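Local coordinates for protein glycerophosphodiester phosphodiesterase (Parabacteroides distasonis, PDB 3NO3) that belongs to the glycerophosphodiester phosphodiesterase family of TIM-barrel proteins and binds a magnesium ion through acidic side chains, at residues Glu39-Leu44 against Val52-Asp57. Sequence-based numbering, arbitrary orientation.
Sequences EFDVHL and VYHDND. With MG (magnesium ion), chain B.
Val52 CG1 reaches Phe40 CB at 4.0 Å, the apolar part of a contact in which strand 50-52 runs antiparallel to strand 37-44, one of the parallel strands of the TIM barrel. The register is set by Val42 and Val52, a non-hydrogen-bonded pair, CA to CA 4.7 Å, with their side chains on the same face of the sheet. Behind Val52, the Phe40 ring meets the rings of Tyr88 and Phe102. The carbonyl O of Asp41 is used twice: Val52 CA makes a CA-H...O contact with it, and Tyr53 N donates a hydrogen bond of 2.9 Å.

From Tyr53 onward the chain leaves the strand and runs past the NE2 side of the His43 imidazole. His43 holds CG beside its backbone N and opposite the carbonyl carbon (chi1 -59°), a setting that brings the ring edge to the loop. Tyr53 O lies 3.0 Å from His43 NE2, near the ring plane. At His54 the loop passes the metal site. Its CB sits 3.5 Å from Asp41 OD2, the two side chains running side by side in the same direction, and the carboxylate and ring planes are 59° apart. Asp41 OD2 also takes a hydrogen bond from Asn22 and another from a magnesium-bound water, which donates to Glu39 OE1 as well. Glu39 OE2 and Asp41 OD1 bind the magnesium directly, joined by Glu103 from the next barrel strand.

Beyond His54, Asp55 O comes to 3.2 Å from His43 NE2. On the other ring nitrogen, ND1 is hydrogen-bonded to Gln64. Asn56 adds the last contact: its amide stands almost perpendicular to the imidazole and presents OD1 in the ring plane, 3.3 Å from His43 CE1.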
loop_
_atom_site.group_PDB
_atom_site.type_symbol
_atom_site.label_atom_id
_atom_site.label_comp_id
_atom_site.label_asym_id
_atom_site.label_seq_id
_atom_site.Cartn_x
_atom_site.Cartn_y
_atom_site.Cartn_z
ATOM N N GLU A 39 3.979 -2.677 1.316
ATOM C CA GLU A 39 3.198 -1.930 0.327
ATOM C C GLU A 39 3.845 -2.021 -1.053
ATOM O O GLU A 39 5.088 -2.101 -1.190
ATOM C CB GLU A 39 3.035 -0.482 0.783
ATOM C CG GLU A 39 2.111 0.363 -0.084
ATOM C CD GLU A 39 2.798 1.242 -1.116
ATOM O OE1 GLU A 39 4.041 1.209 -1.325
ATOM O OE2 GLU A 39 2.066 2.096 -1.708
ATOM N N PHE A 40 2.979 -2.050 -2.060
ATOM C CA PHE A 40 3.413 -2.098 -3.440
ATOM C C PHE A 40 2.369 -1.470 -4.371
ATOM O O PHE A 40 1.185 -1.424 -4.026
ATOM C CB PHE A 40 3.786 -3.559 -3.809
ATOM C CG PHE A 40 2.677 -4.520 -3.610
ATOM C CD1 PHE A 40 1.776 -4.775 -4.630
ATOM C CD2 PHE A 40 2.503 -5.170 -2.394
ATOM C CE1 PHE A 40 0.735 -5.660 -4.424
ATOM C CE2 PHE A 40 1.463 -6.053 -2.202
ATOM C CZ PHE A 40 0.579 -6.295 -3.226
ATOM N N ASP A 41 2.837 -0.992 -5.541
ATOM C CA ASP A 41 2.027 -0.233 -6.466
ATOM C C ASP A 41 1.719 -1.031 -7.727
ATOM O O ASP A 41 2.610 -1.644 -8.312
ATOM C CB ASP A 41 2.756 1.040 -6.833
ATOM C CG ASP A 41 3.179 1.809 -5.631
ATOM O OD1 ASP A 41 2.279 2.234 -4.875
ATOM O OD2 ASP A 41 4.388 2.049 -5.414
ATOM N N VAL A 42 0.461 -1.024 -8.144
ATOM C CA VAL A 42 -0.005 -1.900 -9.233
ATOM C C VAL A 42 -0.642 -1.094 -10.382
ATOM O O VAL A 42 -1.467 -0.224 -10.132
ATOM C CB VAL A 42 -0.972 -2.930 -8.698
ATOM C CG1 VAL A 42 -1.454 -3.909 -9.858
ATOM C CG2 VAL A 42 -0.330 -3.709 -7.509
ATOM N N HIS A 43 -0.232 -1.400 -11.625
ATOM C CA HIS A 43 -0.850 -0.886 -12.857
ATOM C C HIS A 43 -1.372 -2.051 -13.718
ATOM O O HIS A 43 -0.806 -3.146 -13.703
ATOM C CB HIS A 43 0.169 -0.217 -13.748
ATOM C CG HIS A 43 0.892 0.936 -13.154
ATOM N ND1 HIS A 43 0.552 2.238 -13.432
ATOM C CD2 HIS A 43 2.016 0.989 -12.398
ATOM C CE1 HIS A 43 1.397 3.045 -12.816
ATOM N NE2 HIS A 43 2.287 2.314 -12.170
ATOM N N LEU A 44 -2.372 -1.750 -14.520
ATOM C CA LEU A 44 -2.920 -2.567 -15.575
ATOM C C LEU A 44 -2.332 -2.081 -16.925
ATOM O O LEU A 44 -2.511 -0.899 -17.327
ATOM C CB LEU A 44 -4.463 -2.483 -15.586
ATOM C CG LEU A 44 -5.208 -3.548 -16.395
ATOM C CD1 LEU A 44 -4.980 -4.997 -15.834
ATOM C CD2 LEU A 44 -6.753 -3.171 -16.490
ATOM N N VAL A 52 3.843 -4.491 -11.283
ATOM C CA VAL A 52 4.166 -3.836 -10.040
ATOM C C VAL A 52 5.256 -2.797 -10.289
ATOM O O VAL A 52 6.399 -3.147 -10.661
ATOM C CB VAL A 52 4.612 -4.832 -8.970
ATOM C CG1 VAL A 52 4.918 -4.106 -7.645
ATOM C CG2 VAL A 52 3.518 -5.844 -8.731
ATOM N N TYR A 53 4.886 -1.519 -10.136
ATOM C CA TYR A 53 5.818 -0.387 -10.360
ATOM C C TYR A 53 5.176 0.925 -9.888
ATOM O O TYR A 53 3.957 1.087 -10.007
ATOM C CB TYR A 53 6.208 -0.280 -11.863
ATOM C CG TYR A 53 7.473 0.519 -12.097
ATOM C CD1 TYR A 53 8.725 -0.025 -11.815
ATOM C CD2 TYR A 53 7.418 1.828 -12.557
ATOM C CE1 TYR A 53 9.882 0.685 -12.006
ATOM C CE2 TYR A 53 8.598 2.569 -12.780
ATOM C CZ TYR A 53 9.825 1.981 -12.486
ATOM O OH TYR A 53 10.969 2.682 -12.671
ATOM N N HIS A 54 5.963 1.842 -9.299
ATOM C CA HIS A 54 5.391 3.077 -8.767
ATOM C C HIS A 54 5.022 4.090 -9.858
ATOM O O HIS A 54 3.865 4.516 -9.949
ATOM C CB HIS A 54 6.295 3.784 -7.757
ATOM C CG HIS A 54 5.849 5.193 -7.478
ATOM N ND1 HIS A 54 4.621 5.497 -6.911
ATOM C CD2 HIS A 54 6.438 6.386 -7.753
ATOM C CE1 HIS A 54 4.493 6.812 -6.824
ATOM N NE2 HIS A 54 5.582 7.373 -7.334
ATOM N N ASP A 55 6.003 4.508 -10.639
ATOM C CA ASP A 55 5.773 5.620 -11.573
ATOM C C ASP A 55 4.897 5.177 -12.755
ATOM O O ASP A 55 4.827 3.967 -13.097
ATOM C CB ASP A 55 7.088 6.177 -12.077
ATOM C CG ASP A 55 7.836 7.028 -11.012
ATOM O OD1 ASP A 55 7.314 8.099 -10.623
ATOM O OD2 ASP A 55 8.945 6.635 -10.643
ATOM N N ASN A 56 4.212 6.136 -13.352
ATOM C CA ASN A 56 3.370 5.832 -14.506
ATOM C C ASN A 56 4.185 5.490 -15.755
ATOM O O ASN A 56 3.664 4.834 -16.623
ATOM C CB ASN A 56 2.425 7.000 -14.804
ATOM C CG ASN A 56 1.365 7.199 -13.722
ATOM O OD1 ASN A 56 0.777 6.251 -13.218
ATOM N ND2 ASN A 56 1.113 8.452 -13.373
ATOM N N ASP A 57 5.465 5.893 -15.807
ATOM C CA ASP A 57 6.354 5.665 -16.945
ATOM C C ASP A 57 7.612 4.963 -16.440
ATOM O O ASP A 57 8.127 5.344 -15.402
ATOM C CB ASP A 57 6.754 6.997 -17.564
ATOM C CG ASP A 57 5.554 7.820 -17.986
ATOM O OD1 ASP A 57 5.059 7.559 -19.093
ATOM O OD2 ASP A 57 5.070 8.675 -17.200
HETATM MG MG MG B . 2.314 3.521 -3.241
HETATM O O HOH W 1 4.436 3.174 -3.097
HETATM O O HOH W 2 2.853 5.116 -4.563
#